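Local coordinates for DNA-dependent metalloprotease WSS1 homolog 2 (PDB 5JIG), which probably uses its zinc-dependent WLM protease domain, the part present here, to cleave DNA-binding proteins and help repair DNA-protein cross-links, at residues 25-30 against 73-78; 94-99 against 117-122; 101-106 against 112-117. All blocks are in the same frame, centred on the assembly; numbering follows the deposited sequence.

Contact 1 (25-30 against 73-78); sequences ERLRDD and IELRLR
Leu27 touches Leu75 and Leu77 through methyl groups alone, while the guanidinium of Arg28, apart from this leucine contact and within the helix segment, has the carboxylate of Asp29 at its edge. Arg28 grips Asp29 side-on with two nitrogens in a salt bridge. Arg28 NH1 lies 3.1 Å from Asp29 OD2 in an almost straight bond (178°), the acceptor sitting in the guanidinium plane. The second arm, Arg28 NE to Asp29 OD1, measures 2.9 Å, with OD1 tilted from the guanidinium plane. In turn OD1 is met from above the carboxylate plane, and OD2 on the syn side but 23° out of that plane. The two planes are therefore not coplanar, although the double grip still restrains rotation of both groups.

CD1 of Leu27 reaches CD1 of Leu75 at 3.6 Å, the side chains pointing at one another end to end. The same Leu27 CD1 lies 4.4 Å from CD2 of Leu77, so a single methyl faces two leucines placed two residues apart. In Leu27 CG stands opposite the carbonyl carbon (chi1 -70°), which carries the branch out from the helix toward the sheet. With the closest CA atoms, those of Leu27 and Leu75, 10.4 Å apart and only 81 Å² buried, this is a small, buried apolar contact that packs helix 17-29 on the sheet of the zincin-like WLM protease domain, beside the HExxH helix 88-100.

Leu27 also packs on Tyr88 and Val91 of helix 88-100, whereas Leu75 of strand 72-76 rests on Leu47 of the adjacent strand 44-50 and comes within about 4 Å (nearest side-chain atoms) of Glu98, the predicted active-site residue. Leu77 leans back on Ala20, Tyr23 and Leu24 of helix 17-29.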
loop_
_atom_site.group_PDB
_atom_site.type_symbol
_atom_site.label_atom_id
_atom_site.label_comp_id
_atom_site.label_asym_id
_atom_site.label_seq_id
_atom_site.Cartn_x
_atom_site.Cartn_y
_atom_site.Cartn_z
ATOM N N GLU A 25 2.878 -2.836 -8.975
ATOM C CA GLU A 25 3.833 -3.951 -8.928
ATOM C C GLU A 25 5.037 -3.567 -8.064
ATOM O O GLU A 25 5.533 -4.380 -7.294
ATOM C CB GLU A 25 4.283 -4.335 -10.312
ATOM C CG GLU A 25 3.203 -4.969 -11.157
ATOM C CD GLU A 25 3.617 -5.086 -12.645
ATOM O OE1 GLU A 25 2.941 -5.830 -13.350
ATOM O OE2 GLU A 25 4.531 -4.431 -13.072
ATOM N N ARG A 26 5.492 -2.332 -8.211
ATOM C CA ARG A 26 6.627 -1.851 -7.427
ATOM C C ARG A 26 6.299 -1.888 -5.940
ATOM O O ARG A 26 7.144 -2.322 -5.121
ATOM C CB ARG A 26 7.045 -0.451 -7.856
ATOM C CG ARG A 26 8.202 0.124 -7.059
ATOM C CD ARG A 26 8.526 1.498 -7.493
ATOM N NE ARG A 26 9.594 2.061 -6.768
ATOM C CZ ARG A 26 10.005 3.361 -6.943
ATOM N NH1 ARG A 26 10.893 3.879 -6.211
ATOM N NH2 ARG A 26 9.364 4.157 -7.761
ATOM N N LEU A 27 5.127 -1.435 -5.557
ATOM C CA LEU A 27 4.702 -1.473 -4.148
ATOM C C LEU A 27 4.622 -2.907 -3.629
ATOM O O LEU A 27 5.072 -3.200 -2.522
ATOM C CB LEU A 27 3.370 -0.762 -3.990
ATOM C CG LEU A 27 3.432 0.754 -4.170
ATOM C CD1 LEU A 27 2.065 1.323 -4.488
ATOM C CD2 LEU A 27 4.013 1.473 -2.948
ATOM N N ARG A 28 4.006 -3.792 -4.413
ATOM C CA ARG A 28 3.892 -5.177 -3.988
ATOM C C ARG A 28 5.267 -5.787 -3.745
ATOM O O ARG A 28 5.455 -6.572 -2.818
ATOM C CB ARG A 28 3.122 -5.955 -5.042
ATOM C CG ARG A 28 2.982 -7.444 -4.731
ATOM C CD ARG A 28 2.430 -8.204 -5.905
ATOM N NE ARG A 28 3.462 -8.129 -6.991
ATOM C CZ ARG A 28 3.235 -8.304 -8.279
ATOM N NH1 ARG A 28 4.245 -8.065 -9.128
ATOM N NH2 ARG A 28 2.051 -8.749 -8.756
ATOM N N ASP A 29 6.198 -5.467 -4.632
ATOM C CA ASP A 29 7.503 -6.083 -4.659
ATOM C C ASP A 29 8.543 -5.341 -3.788
ATOM O O ASP A 29 9.684 -5.788 -3.652
ATOM C CB ASP A 29 7.952 -6.260 -6.070
ATOM C CG ASP A 29 6.990 -7.203 -6.887
ATOM O OD1 ASP A 29 6.253 -7.981 -6.215
ATOM O OD2 ASP A 29 7.010 -7.091 -8.095
ATOM N N ASP A 30 8.143 -4.235 -3.211
ATOM C CA ASP A 30 9.019 -3.398 -2.385
ATOM C C ASP A 30 9.511 -4.235 -1.236
ATOM O O ASP A 30 8.740 -4.850 -0.511
ATOM C CB ASP A 30 8.209 -2.191 -1.906
ATOM C CG ASP A 30 9.004 -1.223 -1.072
ATOM O OD1 ASP A 30 9.277 -1.550 0.096
ATOM O OD2 ASP A 30 9.330 -0.118 -1.579
ATOM N N ILE A 73 -7.192 -3.133 -0.274
ATOM C CA ILE A 73 -6.596 -1.822 -0.035
ATOM C C ILE A 73 -6.581 -1.065 -1.368
ATOM O O ILE A 73 -6.276 -1.657 -2.416
ATOM C CB ILE A 73 -5.195 -1.961 0.595
ATOM C CG1 ILE A 73 -5.353 -2.452 2.024
ATOM C CG2 ILE A 73 -4.417 -0.657 0.516
ATOM C CD1 ILE A 73 -4.046 -2.808 2.728
ATOM N N GLU A 74 -6.921 0.216 -1.301
ATOM C CA GLU A 74 -6.873 1.094 -2.460
ATOM C C GLU A 74 -5.890 2.234 -2.182
ATOM O O GLU A 74 -5.752 2.695 -1.039
ATOM C CB GLU A 74 -8.188 1.696 -2.852
ATOM C CG GLU A 74 -9.346 0.739 -2.871
ATOM C CD GLU A 74 -10.565 1.282 -3.546
ATOM O OE1 GLU A 74 -10.424 2.090 -4.490
ATOM O OE2 GLU A 74 -11.679 0.876 -3.121
ATOM N N LEU A 75 -5.203 2.684 -3.236
ATOM C CA LEU A 75 -4.228 3.777 -3.126
ATOM C C LEU A 75 -4.453 4.745 -4.273
ATOM O O LEU A 75 -4.511 4.351 -5.438
ATOM C CB LEU A 75 -2.795 3.253 -3.274
ATOM C CG LEU A 75 -2.349 2.253 -2.216
ATOM C CD1 LEU A 75 -1.024 1.687 -2.643
ATOM C CD2 LEU A 75 -2.270 2.866 -0.818
ATOM N N ARG A 76 -4.513 6.054 -3.960
ATOM C CA ARG A 76 -4.557 7.054 -5.004
ATOM C C ARG A 76 -3.141 7.194 -5.568
ATOM O O ARG A 76 -2.205 7.527 -4.821
ATOM C CB ARG A 76 -5.104 8.381 -4.494
ATOM C CG ARG A 76 -5.279 9.396 -5.594
ATOM C CD ARG A 76 -5.335 10.807 -5.128
ATOM N NE ARG A 76 -6.434 10.989 -4.214
ATOM C CZ ARG A 76 -7.502 11.730 -4.390
ATOM N NH1 ARG A 76 -8.430 11.653 -3.467
ATOM N NH2 ARG A 76 -7.578 12.603 -5.419
ATOM N N LEU A 77 -2.950 6.828 -6.827
ATOM C CA LEU A 77 -1.636 6.893 -7.462
ATOM C C LEU A 77 -1.452 8.200 -8.212
ATOM O O LEU A 77 -0.296 8.610 -8.433
ATOM C CB LEU A 77 -1.477 5.739 -8.421
ATOM C CG LEU A 77 -1.596 4.353 -7.802
ATOM C CD1 LEU A 77 -1.434 3.310 -8.926
ATOM C CD2 LEU A 77 -0.574 4.117 -6.687
ATOM N N ARG A 78 -2.555 8.804 -8.680
ATOM C CA ARG A 78 -2.515 9.867 -9.656
ATOM C C ARG A 78 -2.769 11.201 -9.051
ATOM O O ARG A 78 -3.467 11.336 -8.027
ATOM C CB ARG A 78 -3.561 9.598 -10.759
ATOM C CG ARG A 78 -3.233 8.400 -11.623
ATOM C CD ARG A 78 -4.353 8.094 -12.598
ATOM N NE ARG A 78 -4.118 6.925 -13.392
ATOM C CZ ARG A 78 -3.602 6.909 -14.639
ATOM N NH1 ARG A 78 -3.439 5.782 -15.273
ATOM N NH2 ARG A 78 -3.268 8.077 -15.211
#

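Contact 2 (94-99 against 117-122). With NI (nickel (II) ion), chain B.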
loop_
_atom_site.group_PDB
_atom_site.type_symbol
_atom_site.label_atom_id
_atom_site.label_comp_id
_atom_site.label_asym_id
_atom_site.label_seq_id
_atom_site.Cartn_x
_atom_site.Cartn_y
_atom_site.Cartn_z
ATOM N N THR A 94 1.484 5.963 2.619
ATOM C CA THR A 94 0.048 5.744 2.633
ATOM C C THR A 94 -0.290 4.248 2.664
ATOM O O THR A 94 -1.166 3.821 3.412
ATOM C CB THR A 94 -0.646 6.449 1.480
ATOM O OG1 THR A 94 -0.452 7.853 1.615
ATOM C CG2 THR A 94 -2.119 6.112 1.378
ATOM N N LEU A 95 0.433 3.443 1.916
ATOM C CA LEU A 95 0.207 1.986 1.960
ATOM C C LEU A 95 0.460 1.438 3.350
ATOM O O LEU A 95 -0.290 0.595 3.849
ATOM C CB LEU A 95 1.037 1.278 0.905
ATOM C CG LEU A 95 0.906 -0.256 0.886
ATOM C CD1 LEU A 95 -0.536 -0.729 0.780
ATOM C CD2 LEU A 95 1.755 -0.820 -0.243
ATOM N N ILE A 96 1.543 1.889 4.014
ATOM C CA ILE A 96 1.801 1.444 5.385
ATOM C C ILE A 96 0.681 1.866 6.317
ATOM O O ILE A 96 0.285 1.085 7.185
ATOM C CB ILE A 96 3.213 1.900 5.836
ATOM C CG1 ILE A 96 4.272 1.265 4.937
ATOM C CG2 ILE A 96 3.411 1.594 7.290
ATOM C CD1 ILE A 96 5.693 1.703 5.185
ATOM N N HIS A 97 0.158 3.082 6.146
ATOM C CA HIS A 97 -0.995 3.523 6.895
ATOM C C HIS A 97 -2.158 2.544 6.683
ATOM O O HIS A 97 -2.779 2.075 7.664
ATOM C CB HIS A 97 -1.356 4.953 6.448
ATOM C CG HIS A 97 -2.596 5.480 7.069
ATOM N ND1 HIS A 97 -2.602 6.614 7.854
ATOM C CD2 HIS A 97 -3.891 5.087 7.018
ATOM C CE1 HIS A 97 -3.852 6.857 8.217
ATOM N NE2 HIS A 97 -4.668 5.945 7.753
ATOM N N GLU A 98 -2.481 2.239 5.432
ATOM C CA GLU A 98 -3.583 1.324 5.183
ATOM C C GLU A 98 -3.326 -0.065 5.772
ATOM O O GLU A 98 -4.261 -0.662 6.336
ATOM C CB GLU A 98 -3.952 1.227 3.716
ATOM C CG GLU A 98 -4.220 2.554 3.001
ATOM C CD GLU A 98 -5.043 3.526 3.658
ATOM O OE1 GLU A 98 -5.845 3.159 4.531
ATOM O OE2 GLU A 98 -4.894 4.718 3.258
ATOM N N LEU A 99 -2.133 -0.574 5.681
ATOM C CA LEU A 99 -1.837 -1.868 6.292
ATOM C C LEU A 99 -2.044 -1.843 7.803
ATOM O O LEU A 99 -2.481 -2.833 8.390
ATOM C CB LEU A 99 -0.419 -2.297 5.960
ATOM C CG LEU A 99 -0.204 -2.755 4.506
ATOM C CD1 LEU A 99 1.273 -2.878 4.227
ATOM C CD2 LEU A 99 -0.893 -4.092 4.220
ATOM N N GLN A 117 6.391 1.751 13.872
ATOM C CA GLN A 117 7.225 0.529 13.871
ATOM C C GLN A 117 7.316 -0.076 12.475
ATOM O O GLN A 117 8.382 -0.529 12.050
ATOM C CB GLN A 117 6.595 -0.458 14.846
ATOM C CG GLN A 117 6.790 -0.007 16.282
ATOM C CD GLN A 117 5.888 -0.743 17.244
ATOM O OE1 GLN A 117 4.815 -1.172 16.963
ATOM N NE2 GLN A 117 6.213 -0.623 18.463
ATOM N N LEU A 118 6.184 -0.104 11.794
ATOM C CA LEU A 118 6.171 -0.625 10.407
ATOM C C LEU A 118 6.975 0.248 9.464
ATOM O O LEU A 118 7.691 -0.227 8.598
ATOM C CB LEU A 118 4.732 -0.753 9.905
ATOM C CG LEU A 118 3.809 -1.695 10.666
ATOM C CD1 LEU A 118 2.385 -1.517 10.110
ATOM C CD2 LEU A 118 4.183 -3.125 10.554
ATOM N N THR A 119 6.880 1.568 9.659
ATOM C CA THR A 119 7.635 2.525 8.849
ATOM C C THR A 119 9.153 2.269 9.014
ATOM O O THR A 119 9.883 2.258 8.058
ATOM C CB THR A 119 7.243 3.935 9.261
ATOM O OG1 THR A 119 5.914 4.192 8.797
ATOM C CG2 THR A 119 8.164 4.977 8.639
ATOM N N LYS A 120 9.551 2.124 10.284
ATOM C CA LYS A 120 10.982 1.874 10.528
ATOM C C LYS A 120 11.431 0.560 9.877
ATOM O O LYS A 120 12.465 0.505 9.192
ATOM C CB LYS A 120 11.205 1.837 12.040
ATOM C CG LYS A 120 12.561 1.458 12.538
ATOM C CD LYS A 120 12.749 1.602 14.049
ATOM C CE LYS A 120 14.087 1.161 14.561
ATOM N NZ LYS A 120 14.093 1.344 16.018
ATOM N N GLU A 121 10.634 -0.496 10.034
ATOM C CA GLU A 121 10.985 -1.751 9.407
ATOM C C GLU A 121 11.121 -1.630 7.894
ATOM O O GLU A 121 12.039 -2.130 7.299
ATOM C CB GLU A 121 9.918 -2.761 9.775
ATOM C CG GLU A 121 10.252 -4.183 9.320
ATOM C CD GLU A 121 11.052 -4.949 10.340
ATOM O OE1 GLU A 121 10.500 -5.244 11.406
ATOM O OE2 GLU A 121 12.266 -5.268 10.087
ATOM N N ALA A 122 10.147 -0.991 7.299
ATOM C CA ALA A 122 10.079 -0.912 5.834
ATOM C C ALA A 122 11.075 0.042 5.210
ATOM O O ALA A 122 11.256 0.003 3.992
ATOM C CB ALA A 122 8.666 -0.515 5.429
HETATM NI NI NI B . -6.730 5.840 7.892
HETATM O O HOH W 1 -8.857 5.851 7.702
HETATM O O HOH W 2 -6.863 7.685 6.752
#
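Ile96 projects from helix 94-99 toward Leu118, Thr119 and Ala122, which its two branches divide between them. At CB the chain forks. CG2 of Ile96, the short branch, sits opposite the backbone N and comes 3.8 Å from CB of Leu118, the two side chains running antiparallel alongside each other. CG2 of Ile96 also lies 3.9 Å from OG1 of Thr119, whose side chain stands roughly perpendicular; this is a van der Waals touch, as CG2 is a methyl, and the hydroxyl's polar partner is the carbonyl O of Phe115. The longer branch runs through CG1, beside the backbone N (chi1 -62°), to CD1 of Ile96, which ends 3.7 Å from CB of Ala122.

Helix 94-99 carries the first half of the HExxH signature of zincin metalloproteases. CB of the next residue, His97, points away from helix 117-122, and His97 NE2 binds the nickel ion, which occupies the catalytic zinc site, at 2.1 Å. Two waters, His101 and His107 are further ligands. Glu98 is the predicted active-site residue. The segment axes approach to 10.1 Å at 133° between their N-to-C directions, about midway between perpendicular and antiparallel. Ile33 of helix 31-40 and Phe115 also touch Ile96.

Contact 3 (101-106 against 112-117); sequences HNVHGE and WELFRQ. With NI (nickel (II) ion), chain B.
Leu114 presents one methyl, CD2, to both Val103 and His104. Leu114 CD2 lies 4.0 Å from CD2 of His104, at the edge of the imidazole and near its plane, and 4.1 Å from CG2 of Val103, whose side chain is roughly perpendicular to that of the leucine. CG of Leu114 is extended away from the backbone N (chi1 -175°), which aims the isobutyl group from the helix at the loop. Within that loop Val103 CG1 sits 3.4 Å above the imidazole plane of His104, displaced toward the rim, so a valine methyl lies over the rim of one face and a leucine methyl lies at the edge.

Next outward, the backbone of His104 fixes a metal ligand. ND1 of His101 donates to O of His104 at 2.8 Å, in the carbonyl plane, with an N-H...O angle of 150°. The bond restrains the ring's rotation with NE2 of His101 on the nickel ion, 2.1 Å away. His101 is the second histidine of HExxH and binds the metal with His97 and His107, which makes the His104 carbonyl a second-shell group.

The loop joins helix 88-100 to helix 109-122. Val103 also rests on Trp42, and His40 of helix 31-40 touches both Val103 and Leu114.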
loop_
_atom_site.group_PDB
_atom_site.type_symbol
_atom_site.label_atom_id
_atom_site.label_comp_id
_atom_site.label_asym_id
_atom_site.label_seq_id
_atom_site.Cartn_x
_atom_site.Cartn_y
_atom_site.Cartn_z
ATOM N N HIS A 101 -4.288 -0.358 9.386
ATOM C CA HIS A 101 -5.708 -0.556 9.555
ATOM C C HIS A 101 -6.135 -2.036 9.457
ATOM O O HIS A 101 -7.288 -2.355 9.762
ATOM C CB HIS A 101 -6.532 0.244 8.564
ATOM C CG HIS A 101 -6.605 1.726 8.849
ATOM N ND1 HIS A 101 -7.085 2.241 10.026
ATOM C CD2 HIS A 101 -6.405 2.781 8.028
ATOM C CE1 HIS A 101 -7.121 3.561 9.907
ATOM N NE2 HIS A 101 -6.739 3.934 8.709
ATOM N N ASN A 102 -5.242 -2.950 9.107
ATOM C CA ASN A 102 -5.544 -4.373 9.282
ATOM C C ASN A 102 -5.771 -4.698 10.742
ATOM O O ASN A 102 -6.478 -5.675 11.040
ATOM C CB ASN A 102 -4.459 -5.249 8.732
ATOM C CG ASN A 102 -4.387 -5.267 7.214
ATOM O OD1 ASN A 102 -5.267 -4.763 6.525
ATOM N ND2 ASN A 102 -3.346 -5.872 6.667
ATOM N N VAL A 103 -5.150 -3.929 11.662
ATOM C CA VAL A 103 -5.180 -4.176 13.093
ATOM C C VAL A 103 -5.977 -3.125 13.796
ATOM O O VAL A 103 -6.769 -3.446 14.694
ATOM C CB VAL A 103 -3.710 -4.237 13.646
ATOM C CG1 VAL A 103 -3.649 -4.497 15.156
ATOM C CG2 VAL A 103 -2.905 -5.278 12.893
ATOM N N HIS A 104 -5.781 -1.847 13.486
ATOM C CA HIS A 104 -6.375 -0.754 14.275
ATOM C C HIS A 104 -7.343 0.049 13.387
ATOM O O HIS A 104 -6.895 0.610 12.350
ATOM C CB HIS A 104 -5.262 0.143 14.797
ATOM C CG HIS A 104 -4.331 -0.579 15.731
ATOM N ND1 HIS A 104 -4.750 -1.074 16.969
ATOM C CD2 HIS A 104 -3.036 -0.961 15.575
ATOM C CE1 HIS A 104 -3.731 -1.707 17.495
ATOM N NE2 HIS A 104 -2.676 -1.650 16.692
ATOM N N GLY A 105 -8.589 0.172 13.772
ATOM C CA GLY A 105 -9.559 0.878 12.977
ATOM C C GLY A 105 -9.484 2.382 13.014
ATOM O O GLY A 105 -9.634 3.053 11.947
ATOM N N GLU A 106 -9.184 2.892 14.194
ATOM C CA GLU A 106 -9.098 4.304 14.460
ATOM C C GLU A 106 -7.602 4.740 14.465
ATOM O O GLU A 106 -6.733 3.969 14.783
ATOM C CB GLU A 106 -9.671 4.645 15.857
ATOM C CG GLU A 106 -11.173 4.419 15.907
ATOM C CD GLU A 106 -11.938 5.142 14.795
ATOM O OE1 GLU A 106 -11.766 6.348 14.666
ATOM O OE2 GLU A 106 -12.676 4.510 14.001
ATOM N N TRP A 112 -0.856 4.661 15.700
ATOM C CA TRP A 112 0.347 5.365 15.308
ATOM C C TRP A 112 1.614 4.686 15.824
ATOM O O TRP A 112 2.659 4.755 15.164
ATOM C CB TRP A 112 0.261 6.837 15.691
ATOM C CG TRP A 112 -0.742 7.586 14.886
ATOM C CD1 TRP A 112 -1.909 8.145 15.330
ATOM C CD2 TRP A 112 -0.694 7.830 13.480
ATOM N NE1 TRP A 112 -2.593 8.705 14.301
ATOM C CE2 TRP A 112 -1.868 8.548 13.153
ATOM C CE3 TRP A 112 0.227 7.554 12.454
ATOM C CZ2 TRP A 112 -2.125 8.970 11.852
ATOM C CZ3 TRP A 112 -0.054 7.977 11.172
ATOM C CH2 TRP A 112 -1.203 8.655 10.884
ATOM N N GLU A 113 1.553 3.991 16.971
ATOM C CA GLU A 113 2.683 3.238 17.424
ATOM C C GLU A 113 3.072 2.143 16.384
ATOM O O GLU A 113 4.238 2.014 15.998
ATOM C CB GLU A 113 2.370 2.625 18.797
ATOM C CG GLU A 113 3.452 1.747 19.342
ATOM C CD GLU A 113 3.059 1.065 20.658
ATOM O OE1 GLU A 113 3.764 1.201 21.603
ATOM O OE2 GLU A 113 1.947 0.479 20.763
ATOM N N LEU A 114 2.080 1.373 15.968
ATOM C CA LEU A 114 2.340 0.348 14.986
ATOM C C LEU A 114 2.777 0.963 13.647
ATOM O O LEU A 114 3.714 0.486 13.049
ATOM C CB LEU A 114 1.112 -0.526 14.784
ATOM C CG LEU A 114 1.370 -1.718 13.826
ATOM C CD1 LEU A 114 2.482 -2.613 14.207
ATOM C CD2 LEU A 114 0.063 -2.491 13.611
ATOM N N PHE A 115 2.141 2.053 13.220
ATOM C CA PHE A 115 2.556 2.726 12.004
ATOM C C PHE A 115 4.026 3.102 12.051
ATOM O O PHE A 115 4.760 2.919 11.097
ATOM C CB PHE A 115 1.682 3.958 11.775
ATOM C CG PHE A 115 2.130 4.770 10.593
ATOM C CD1 PHE A 115 1.747 4.455 9.310
ATOM C CD2 PHE A 115 2.941 5.893 10.747
ATOM C CE1 PHE A 115 2.160 5.197 8.227
ATOM C CE2 PHE A 115 3.350 6.637 9.667
ATOM C CZ PHE A 115 2.945 6.294 8.402
ATOM N N ARG A 116 4.485 3.683 13.183
ATOM C CA ARG A 116 5.890 4.055 13.268
ATOM C C ARG A 116 6.823 2.824 13.207
ATOM O O ARG A 116 7.882 2.849 12.594
ATOM C CB ARG A 116 6.155 4.842 14.559
ATOM C CG ARG A 116 5.628 6.276 14.561
ATOM C CD ARG A 116 6.162 7.050 15.743
ATOM N NE ARG A 116 5.763 6.470 17.018
ATOM C CZ ARG A 116 4.634 6.702 17.643
ATOM N NH1 ARG A 116 4.335 5.971 18.718
ATOM N NH2 ARG A 116 3.792 7.592 17.237
ATOM N N GLN A 117 6.391 1.751 13.872
ATOM C CA GLN A 117 7.225 0.529 13.871
ATOM C C GLN A 117 7.316 -0.076 12.475
ATOM O O GLN A 117 8.382 -0.529 12.050
ATOM C CB GLN A 117 6.595 -0.458 14.846
ATOM C CG GLN A 117 6.790 -0.007 16.282
ATOM C CD GLN A 117 5.888 -0.743 17.244
ATOM O OE1 GLN A 117 4.815 -1.172 16.963
ATOM N NE2 GLN A 117 6.213 -0.623 18.463
HETATM NI NI NI B . -6.730 5.840 7.892
HETATM O O HOH W 1 -8.857 5.851 7.702
HETATM O O HOH W 2 -6.863 7.685 6.752
#

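From the N terminus, contact 1 comes first: helix 17-29 meets the end of strand 72-76, closing a loop that holds helix 31-40 and strands 44-50 and 64-67. Contact 2 opens only after it has closed, so these two are in series. In contact 2 helix 88-100 meets helix 109-122, and contact 3 is nested inside the loop so formed, fastening the connecting segment 101-106 to the second helix. Contacts 2 and 3 share Gln117 and are linked by Phe115 against His97 and by the same nickel ion. Contact 1 touches contact 2 where Ile73 and Leu75 pack on Leu95, Glu98 and Leu99, joining the sheet to the metal-bearing helix.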